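Local structure of conserved hypothetical alanine RICH protein (Mycobacterium tuberculosis, 2IB0) at residues H34-G39 with K60-R65; Q88-V93 with A103-N108; T112-V117 with R127-T132. The protein is of unknown function but folds as a four-helix bundle, probably ferritin-like, with two chains in the assembly. One frame throughout, in Å; residues are numbered along the deposited sequence.

Contact 1 of 3, residues H34-G39 with K60-R65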
loop_
_atom_site.group_PDB
_atom_site.type_symbol
_atom_site.label_atom_id
_atom_site.label_comp_id
_atom_site.label_asym_id
_atom_site.label_seq_id
_atom_site.Cartn_x
_atom_site.Cartn_y
_atom_site.Cartn_z
ATOM N N HIS A 34 -6.832 10.726 -13.902
ATOM C CA HIS A 34 -6.739 11.244 -15.269
ATOM C C HIS A 34 -5.323 11.753 -15.593
ATOM O O HIS A 34 -4.767 11.421 -16.642
ATOM C CB HIS A 34 -7.744 12.359 -15.496
ATOM C CG HIS A 34 -9.147 11.868 -15.641
ATOM N ND1 HIS A 34 -10.215 12.463 -15.008
ATOM C CD2 HIS A 34 -9.660 10.844 -16.356
ATOM C CE1 HIS A 34 -11.334 11.837 -15.333
ATOM N NE2 HIS A 34 -11.021 10.836 -16.135
ATOM N N ALA A 35 -4.759 12.533 -14.661
ATOM C CA ALA A 35 -3.444 13.138 -14.793
ATOM C C ALA A 35 -2.331 12.099 -14.824
ATOM O O ALA A 35 -1.310 12.308 -15.500
ATOM C CB ALA A 35 -3.200 14.121 -13.676
ATOM N N THR A 36 -2.531 10.977 -14.127
ATOM C CA THR A 36 -1.578 9.872 -14.119
ATOM C C THR A 36 -1.572 9.072 -15.400
ATOM O O THR A 36 -0.500 8.725 -15.895
ATOM C CB THR A 36 -1.844 8.900 -12.963
ATOM O OG1 THR A 36 -1.565 9.591 -11.765
ATOM C CG2 THR A 36 -0.922 7.748 -13.037
ATOM N N ILE A 37 -2.767 8.769 -15.914
ATOM C CA ILE A 37 -2.930 8.066 -17.170
ATOM C C ILE A 37 -2.294 8.892 -18.307
ATOM O O ILE A 37 -1.566 8.346 -19.137
ATOM C CB ILE A 37 -4.451 7.788 -17.479
ATOM C CG1 ILE A 37 -5.014 6.768 -16.490
ATOM C CG2 ILE A 37 -4.726 7.508 -19.012
ATOM C CD1 ILE A 37 -6.504 6.979 -16.241
ATOM N N TYR A 38 -2.529 10.199 -18.307
ATOM C CA TYR A 38 -1.860 11.089 -19.260
ATOM C C TYR A 38 -0.329 11.009 -19.099
ATOM O O TYR A 38 0.409 10.945 -20.089
ATOM C CB TYR A 38 -2.379 12.517 -19.070
ATOM C CG TYR A 38 -1.631 13.622 -19.754
ATOM C CD1 TYR A 38 -1.923 13.957 -21.081
ATOM C CD2 TYR A 38 -0.680 14.399 -19.071
ATOM C CE1 TYR A 38 -1.266 15.010 -21.735
ATOM C CE2 TYR A 38 -0.021 15.487 -19.739
ATOM C CZ TYR A 38 -0.315 15.764 -21.056
ATOM O OH TYR A 38 0.261 16.824 -21.741
ATOM N N GLY A 39 0.152 10.982 -17.856
ATOM C CA GLY A 39 1.584 11.015 -17.628
ATOM C C GLY A 39 2.260 9.736 -18.071
ATOM O O GLY A 39 3.423 9.736 -18.468
ATOM N N LYS A 60 -3.237 -0.104 -17.397
ATOM C CA LYS A 60 -4.479 -0.875 -17.290
ATOM C C LYS A 60 -5.073 -0.735 -15.883
ATOM O O LYS A 60 -6.272 -0.519 -15.715
ATOM C CB LYS A 60 -4.224 -2.334 -17.680
ATOM C CG LYS A 60 -5.320 -3.329 -17.354
ATOM C CD LYS A 60 -4.827 -4.791 -17.530
ATOM C CE LYS A 60 -4.207 -5.374 -16.219
ATOM N NZ LYS A 60 -4.234 -6.911 -16.128
ATOM N N GLN A 61 -4.220 -0.833 -14.876
ATOM C CA GLN A 61 -4.612 -0.583 -13.479
ATOM C C GLN A 61 -5.252 0.814 -13.246
ATOM O O GLN A 61 -6.300 0.939 -12.604
ATOM C CB GLN A 61 -3.412 -0.783 -12.562
ATOM C CG GLN A 61 -3.697 -0.501 -11.102
ATOM C CD GLN A 61 -2.433 -0.665 -10.258
ATOM O OE1 GLN A 61 -1.733 0.303 -9.957
ATOM N NE2 GLN A 61 -2.109 -1.897 -9.945
ATOM N N HIS A 62 -4.608 1.847 -13.771
ATOM C CA HIS A 62 -5.181 3.187 -13.667
ATOM C C HIS A 62 -6.448 3.394 -14.493
ATOM O O HIS A 62 -7.374 4.025 -14.004
ATOM C CB HIS A 62 -4.173 4.248 -14.031
ATOM C CG HIS A 62 -3.060 4.356 -13.068
ATOM N ND1 HIS A 62 -3.201 4.973 -11.843
ATOM C CD2 HIS A 62 -1.789 3.895 -13.124
ATOM C CE1 HIS A 62 -2.059 4.888 -11.185
ATOM N NE2 HIS A 62 -1.178 4.263 -11.952
ATOM N N ARG A 63 -6.487 2.901 -15.728
ATOM C CA ARG A 63 -7.671 3.088 -16.570
ATOM C C ARG A 63 -8.877 2.419 -15.940
ATOM O O ARG A 63 -9.952 3.016 -15.891
ATOM C CB ARG A 63 -7.458 2.604 -18.006
ATOM C CG ARG A 63 -6.591 3.513 -18.819
ATOM C CD ARG A 63 -6.133 2.830 -20.050
ATOM N NE ARG A 63 -5.550 3.821 -20.932
ATOM C CZ ARG A 63 -4.587 3.592 -21.821
ATOM N NH1 ARG A 63 -4.068 2.371 -21.940
ATOM N NH2 ARG A 63 -4.142 4.601 -22.586
ATOM N N HIS A 64 -8.654 1.217 -15.389
ATOM C CA HIS A 64 -9.701 0.451 -14.740
ATOM C C HIS A 64 -10.180 1.163 -13.464
ATOM O O HIS A 64 -11.374 1.302 -13.252
ATOM C CB HIS A 64 -9.219 -0.990 -14.434
ATOM C CG HIS A 64 -10.297 -1.893 -13.902
ATOM N ND1 HIS A 64 -10.605 -1.987 -12.555
ATOM C CD2 HIS A 64 -11.143 -2.748 -14.532
ATOM C CE1 HIS A 64 -11.595 -2.846 -12.380
ATOM N NE2 HIS A 64 -11.939 -3.326 -13.562
ATOM N N ARG A 65 -9.246 1.601 -12.614
ATOM C CA ARG A 65 -9.580 2.367 -11.425
ATOM C C ARG A 65 -10.400 3.623 -11.762
ATOM O O ARG A 65 -11.414 3.884 -11.131
ATOM C CB ARG A 65 -8.301 2.785 -10.719
ATOM C CG ARG A 65 -8.537 3.368 -9.357
ATOM C CD ARG A 65 -7.232 3.828 -8.777
ATOM N NE ARG A 65 -6.338 2.721 -8.500
ATOM C CZ ARG A 65 -5.012 2.806 -8.510
ATOM N NH1 ARG A 65 -4.424 3.961 -8.810
ATOM N NH2 ARG A 65 -4.264 1.736 -8.228
#

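Contact 2 of 3, residues Q88-V93 with A103-N108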
loop_
_atom_site.group_PDB
_atom_site.type_symbol
_atom_site.label_atom_id
_atom_site.label_comp_id
_atom_site.label_asym_id
_atom_site.label_seq_id
_atom_site.Cartn_x
_atom_site.Cartn_y
_atom_site.Cartn_z
ATOM N N GLN A 88 -0.126 19.925 -16.877
ATOM C CA GLN A 88 1.227 20.266 -16.583
ATOM C C GLN A 88 1.712 19.026 -15.777
ATOM O O GLN A 88 1.156 18.724 -14.719
ATOM C CB GLN A 88 1.196 21.546 -15.761
ATOM C CG GLN A 88 2.480 21.949 -15.125
ATOM C CD GLN A 88 3.516 22.341 -16.132
ATOM O OE1 GLN A 88 4.670 21.952 -16.007
ATOM N NE2 GLN A 88 3.121 23.115 -17.147
ATOM N N LEU A 89 2.685 18.279 -16.310
ATOM C CA LEU A 89 3.316 17.178 -15.575
ATOM C C LEU A 89 3.930 17.678 -14.248
ATOM O O LEU A 89 4.406 18.832 -14.164
ATOM C CB LEU A 89 4.412 16.481 -16.411
ATOM C CG LEU A 89 4.099 15.724 -17.703
ATOM C CD1 LEU A 89 5.390 15.150 -18.308
ATOM C CD2 LEU A 89 3.080 14.659 -17.474
ATOM N N PRO A 90 3.970 16.795 -13.229
ATOM C CA PRO A 90 4.576 17.144 -11.930
ATOM C C PRO A 90 6.087 17.478 -11.981
ATOM O O PRO A 90 6.625 18.124 -11.062
ATOM C CB PRO A 90 4.280 15.920 -11.055
ATOM C CG PRO A 90 3.932 14.806 -11.966
ATOM C CD PRO A 90 3.435 15.420 -13.255
ATOM N N MET A 91 6.761 17.080 -13.067
ATOM C CA MET A 91 8.171 17.401 -13.260
ATOM C C MET A 91 8.494 17.465 -14.744
ATOM O O MET A 91 7.769 16.895 -15.565
ATOM C CB MET A 91 9.070 16.353 -12.591
ATOM C CG MET A 91 9.065 14.982 -13.269
ATOM S SD MET A 91 9.982 13.740 -12.340
ATOM C CE MET A 91 11.587 13.789 -13.122
ATOM N N GLN A 92 9.592 18.145 -15.049
ATOM C CA GLN A 92 10.189 18.135 -16.373
ATOM C C GLN A 92 10.913 16.838 -16.670
ATOM O O GLN A 92 11.541 16.214 -15.772
ATOM C CB GLN A 92 11.167 19.298 -16.519
ATOM C CG GLN A 92 10.514 20.628 -16.224
ATOM C CD GLN A 92 11.110 21.687 -17.034
ATOM O OE1 GLN A 92 12.311 21.935 -16.940
ATOM N NE2 GLN A 92 10.302 22.311 -17.897
ATOM N N VAL A 93 10.826 16.427 -17.927
ATOM C CA VAL A 93 11.453 15.203 -18.388
ATOM C C VAL A 93 12.181 15.460 -19.698
ATOM O O VAL A 93 11.768 16.315 -20.481
ATOM C CB VAL A 93 10.423 14.023 -18.512
ATOM C CG1 VAL A 93 9.733 13.742 -17.142
ATOM C CG2 VAL A 93 9.374 14.274 -19.574
ATOM N N ALA A 103 7.150 8.454 -13.013
ATOM C CA ALA A 103 6.244 7.366 -12.607
ATOM C C ALA A 103 6.173 7.258 -11.075
ATOM O O ALA A 103 5.105 7.121 -10.511
ATOM C CB ALA A 103 6.691 6.035 -13.196
ATOM N N VAL A 104 7.301 7.362 -10.392
ATOM C CA VAL A 104 7.296 7.284 -8.900
ATOM C C VAL A 104 6.502 8.498 -8.352
ATOM O O VAL A 104 5.645 8.379 -7.472
ATOM C CB VAL A 104 8.746 7.305 -8.326
ATOM C CG1 VAL A 104 8.754 7.412 -6.760
ATOM C CG2 VAL A 104 9.526 6.108 -8.828
ATOM N N ARG A 105 6.808 9.680 -8.856
ATOM C CA ARG A 105 6.130 10.875 -8.362
ATOM C C ARG A 105 4.599 10.751 -8.559
ATOM O O ARG A 105 3.825 11.133 -7.679
ATOM C CB ARG A 105 6.669 12.129 -9.056
ATOM C CG ARG A 105 5.700 13.291 -8.926
ATOM C CD ARG A 105 5.607 13.845 -7.480
ATOM N NE ARG A 105 6.345 15.102 -7.439
ATOM C CZ ARG A 105 5.792 16.308 -7.481
ATOM N NH1 ARG A 105 4.464 16.471 -7.491
ATOM N NH2 ARG A 105 6.589 17.355 -7.473
ATOM N N MET A 106 4.187 10.211 -9.701
ATOM C CA MET A 106 2.770 10.078 -10.017
ATOM C C MET A 106 2.061 9.082 -9.092
ATOM O O MET A 106 1.015 9.372 -8.580
ATOM C CB MET A 106 2.545 9.753 -11.502
ATOM C CG MET A 106 2.999 10.859 -12.487
ATOM S SD MET A 106 2.255 10.558 -14.106
ATOM C CE MET A 106 3.120 8.993 -14.469
ATOM N N GLU A 107 2.727 7.978 -8.781
ATOM C CA GLU A 107 2.213 6.935 -7.882
ATOM C C GLU A 107 2.134 7.436 -6.459
ATOM O O GLU A 107 1.167 7.175 -5.762
ATOM C CB GLU A 107 3.106 5.703 -8.003
ATOM C CG GLU A 107 3.010 4.989 -9.404
ATOM C CD GLU A 107 1.570 4.533 -9.836
ATOM O OE1 GLU A 107 0.622 4.423 -9.007
ATOM O OE2 GLU A 107 1.395 4.241 -11.035
ATOM N N ASN A 108 3.189 8.134 -6.018
ATOM C CA ASN A 108 3.208 8.804 -4.727
ATOM C C ASN A 108 2.104 9.850 -4.583
ATOM O O ASN A 108 1.455 9.893 -3.558
ATOM C CB ASN A 108 4.591 9.416 -4.436
ATOM C CG ASN A 108 5.639 8.362 -4.054
ATOM O OD1 ASN A 108 6.851 8.608 -4.088
ATOM N ND2 ASN A 108 5.180 7.211 -3.683
#

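Contact 3 of 3, residues T112-V117 with R127-T132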
loop_
_atom_site.group_PDB
_atom_site.type_symbol
_atom_site.label_atom_id
_atom_site.label_comp_id
_atom_site.label_asym_id
_atom_site.label_seq_id
_atom_site.Cartn_x
_atom_site.Cartn_y
_atom_site.Cartn_z
ATOM N N THR A 112 -1.196 9.606 -1.947
ATOM C CA THR A 112 -1.678 10.769 -1.184
ATOM C C THR A 112 -3.149 11.065 -1.391
ATOM O O THR A 112 -3.844 11.403 -0.425
ATOM C CB THR A 112 -0.870 12.023 -1.521
ATOM O OG1 THR A 112 0.487 11.780 -1.180
ATOM C CG2 THR A 112 -1.364 13.251 -0.722
ATOM N N ALA A 113 -3.613 10.975 -2.641
ATOM C CA ALA A 113 -5.019 11.267 -2.972
ATOM C C ALA A 113 -5.939 10.132 -2.470
ATOM O O ALA A 113 -6.994 10.382 -1.929
ATOM C CB ALA A 113 -5.197 11.481 -4.447
ATOM N N TRP A 114 -5.508 8.894 -2.636
ATOM C CA TRP A 114 -6.235 7.757 -2.078
ATOM C C TRP A 114 -6.273 7.670 -0.559
ATOM O O TRP A 114 -7.299 7.282 0.001
ATOM C CB TRP A 114 -5.811 6.440 -2.737
ATOM C CG TRP A 114 -6.302 6.464 -4.176
ATOM C CD1 TRP A 114 -5.537 6.596 -5.303
ATOM C CD2 TRP A 114 -7.662 6.417 -4.613
ATOM N NE1 TRP A 114 -6.335 6.615 -6.423
ATOM C CE2 TRP A 114 -7.647 6.506 -6.027
ATOM C CE3 TRP A 114 -8.899 6.299 -3.944
ATOM C CZ2 TRP A 114 -8.802 6.464 -6.791
ATOM C CZ3 TRP A 114 -10.073 6.283 -4.711
ATOM C CH2 TRP A 114 -10.014 6.369 -6.121
ATOM N N ARG A 115 -5.189 8.035 0.120
ATOM C CA ARG A 115 -5.246 8.116 1.586
ATOM C C ARG A 115 -6.307 9.115 2.022
ATOM O O ARG A 115 -6.956 8.906 3.026
ATOM C CB ARG A 115 -3.888 8.481 2.171
ATOM C CG ARG A 115 -3.862 8.483 3.659
ATOM C CD ARG A 115 -2.443 8.724 4.191
ATOM N NE ARG A 115 -1.475 7.843 3.543
ATOM C CZ ARG A 115 -0.554 8.223 2.663
ATOM N NH1 ARG A 115 -0.434 9.506 2.291
ATOM N NH2 ARG A 115 0.263 7.301 2.151
ATOM N N ALA A 116 -6.489 10.208 1.272
ATOM C CA ALA A 116 -7.567 11.161 1.614
ATOM C C ALA A 116 -8.973 10.582 1.452
ATOM O O ALA A 116 -9.863 10.908 2.215
ATOM C CB ALA A 116 -7.430 12.439 0.798
ATOM N N VAL A 117 -9.192 9.772 0.411
ATOM C CA VAL A 117 -10.475 9.068 0.266
ATOM C C VAL A 117 -10.696 8.057 1.435
ATOM O O VAL A 117 -11.813 7.970 2.031
ATOM C CB VAL A 117 -10.596 8.404 -1.155
ATOM C CG1 VAL A 117 -11.919 7.656 -1.289
ATOM C CG2 VAL A 117 -10.481 9.496 -2.346
ATOM N N ARG A 127 -14.188 2.871 1.484
ATOM C CA ARG A 127 -12.878 2.820 2.134
ATOM C C ARG A 127 -12.043 1.617 1.724
ATOM O O ARG A 127 -10.823 1.742 1.590
ATOM C CB ARG A 127 -12.980 2.807 3.655
ATOM C CG ARG A 127 -13.552 4.045 4.243
ATOM C CD ARG A 127 -13.313 4.008 5.737
ATOM N NE ARG A 127 -13.879 2.856 6.433
ATOM C CZ ARG A 127 -15.154 2.758 6.806
ATOM N NH1 ARG A 127 -16.020 3.741 6.512
ATOM N NH2 ARG A 127 -15.569 1.679 7.474
ATOM N N VAL A 128 -12.665 0.447 1.576
ATOM C CA VAL A 128 -11.922 -0.701 1.078
ATOM C C VAL A 128 -11.391 -0.447 -0.332
ATOM O O VAL A 128 -10.249 -0.783 -0.598
ATOM C CB VAL A 128 -12.679 -2.059 1.208
ATOM C CG1 VAL A 128 -12.009 -3.174 0.386
ATOM C CG2 VAL A 128 -12.751 -2.486 2.674
ATOM N N PHE A 129 -12.188 0.170 -1.205
ATOM C CA PHE A 129 -11.785 0.454 -2.587
ATOM C C PHE A 129 -10.607 1.432 -2.609
ATOM O O PHE A 129 -9.628 1.253 -3.378
ATOM C CB PHE A 129 -12.971 1.000 -3.384
ATOM C CG PHE A 129 -12.617 1.438 -4.804
ATOM C CD1 PHE A 129 -12.839 0.587 -5.882
ATOM C CD2 PHE A 129 -12.053 2.690 -5.056
ATOM C CE1 PHE A 129 -12.525 0.981 -7.190
ATOM C CE2 PHE A 129 -11.720 3.083 -6.364
ATOM C CZ PHE A 129 -11.965 2.224 -7.427
ATOM N N ALA A 130 -10.701 2.458 -1.749
ATOM C CA ALA A 130 -9.698 3.505 -1.691
ATOM C C ALA A 130 -8.393 2.904 -1.133
ATOM O O ALA A 130 -7.333 3.228 -1.615
ATOM C CB ALA A 130 -10.174 4.672 -0.820
ATOM N N SER A 131 -8.491 2.037 -0.111
ATOM C CA SER A 131 -7.315 1.417 0.426
ATOM C C SER A 131 -6.642 0.466 -0.548
ATOM O O SER A 131 -5.422 0.387 -0.556
ATOM C CB SER A 131 -7.551 0.754 1.789
ATOM O OG SER A 131 -8.074 -0.562 1.664
ATOM N N THR A 132 -7.405 -0.268 -1.339
ATOM C CA THR A 132 -6.861 -1.059 -2.443
ATOM C C THR A 132 -6.102 -0.190 -3.490
ATOM O O THR A 132 -4.930 -0.507 -3.866
ATOM C CB THR A 132 -7.985 -1.868 -3.091
ATOM O OG1 THR A 132 -8.480 -2.788 -2.108
ATOM C CG2 THR A 132 -7.488 -2.646 -4.302
#

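Contact 1 of 3, residues H34-G39 with K60-R65
T36 and I37 on one helix meet H62 on the next, with R63 closing the outer margin. The side chain of H62 can be followed outward from its backbone. Its CB lies against I37, with H62 CB 3.6 Å from I37 CG1, and the two side chains run past each other in opposite directions. CG stands beside the backbone N of H62 and anti to its carbonyl carbon (chi1 -67°), which brings one face of the imidazole against the T36 methyl. There the methyl CG2 of T36 sits 3.6 Å from the ring centroid and only 12° off the ring normal, a CH-pi contact over the middle of one face. All five ring atoms feel this methyl, CE1 most closely, with T36 CG2 to H62 CE1 at 3.6 Å. The segments 34-39 and 60-65 belong to helices 18-46 and 52-75, consecutive helices of a four-helix bundle, consistent with the family's place in the ferritin clan; the two segments run roughly antiparallel, their local axes at 151° and 9.5 Å apart. At the tip of H62 both ring nitrogens are engaged: ND1 is hydrogen-bonded to E33 and NE2 to E107, so a carboxylate at each nitrogen fixes the rotation of the ring. The hydroxyl OG1 of T36 turns to the carbonyl of V32, one turn back on its own helix, leaving the methyl for the imidazole. I37 reaches further along the partner backbone, where I37 CD1 comes within 4.1 Å of R63 CA. Toward the surface, I37 CG2 approaches the guanidinium of R63 obliquely, 4.2 Å from R63 NE.

Contact 2 of 3, residues Q88-V93 with A103-N108
P90 and R105 mark the closest backbone approach, 7.4 Å from P90 CA to R105 CA, where 88-93, a segment without regular helix or strand, passes over the helical turns of 103-108. The P90 ring makes the close contacts of the segment, and it meets two side chains. Its CB lies over one face of the R105 guanidinium, offset toward the rim of the group, with P90 CB 3.6 Å from R105 NH1. Nearer the backbone of the same arginine, R105 CG is 3.7 Å from P90 CB and 3.8 Å from P90 CG, so the proline packs against both the root and the head of one side chain. R105 manages this by bending back on itself: CG is anti to the backbone N (chi1 161°), and the turns at chi2 and chi3 fold the guanidinium over the pyrrolidine. The connection between helices 52-75 and 96-120 is the long excursion of this four-helix bundle, and P90 is where part of it packs on helix 96-120. P90 CG, which also touches R105, meets M106 as well, whose side chain crosses the proline at about a right angle, P90 CG to M106 CG being 4.1 Å. M106 is buried, whereas R105 lies at the solvent side; the proline thus touches one buried and one exposed side chain. No hydrogen bond joins the two segments; R105 NH2 and P90 O stay 3.7 Å apart. R105 NH1 instead has a long, weak ion pair with D109 one turn on. L102 also packs on P90, and L89 beside it reaches both L102 and Y38 of helix 18-46.

Contact 3 of 3, residues T112-V117 with R127-T132
A130 sits where W114 and V117 converge, and these three residues, with F129 alongside, make the contact. A130 has the most area buried by the opposite segment, and W114 follows. As a small residue A130 allows the helices in close: the local axes of 112-117 and 127-132 are 8.2 Å apart, and W114 CA and A130 CA are separated by 5.5 Å. The methyl of A130 meets the benzo part of the indole at W114 CE3, 3.7 Å from A130 CB, while A130 CA approaches the same ring atom obliquely. V117 presses in from one turn further along helix 96-120; its CG1 is 3.5 Å from A130 CB, a tight pair of carbons. V117 CG1 is anti to the backbone N (chi1 179°), and this branch is the one that reaches the alanine.

The far end of the indole goes to F129. The edge of the phenyl ring is turned toward the face of the six-membered ring of W114 in an offset edge-to-face pair, with planes at 64° and centroids 5.8 Å apart. The nearest atoms are W114 CH2 and F129 CE2, at 3.7 Å. Helices 96-120 and 124-150, consecutive members of the four-helix bundle, are joined by a short connection; their segments 112-117 and 127-132 run antiparallel, local axes at 163°. Residues of the other two helices also meet W114, L26 and A29 from 18-46 and R65 and V69 from 52-75.

Across the two segments there is no hydrogen bond; the one polar atom of the indole, NE1, is hydrogen-bonded to E33. The interface therefore rests on van der Waals and aromatic packing, while the indole N-H of W114 is satisfied by the carboxylate of E33 on helix 18-46.

Overall arrangement
The three contacts tie together the four helices of one bundle. Contacts 1 and 2, with centres about 13 Å apart, touch directly: H62 NE2 lies 2.7 Å from E107 OE2, a probable hydrogen bond, and M106 SD packs 3.6 Å from G39 CA. Contacts 1 and 3 are about 15 Å apart between centres and meet where R65 CD lies 3.7 Å from W114 CZ2. E33 joins them further, reaching H62, R65 and W114. Contacts 2 and 3 share helix 96-120 but sit on opposite sides of the chain's centre, about 19 Å apart between centres. In contact 3, R127 NE is hydrogen-bonded to V118 O of the second subunit.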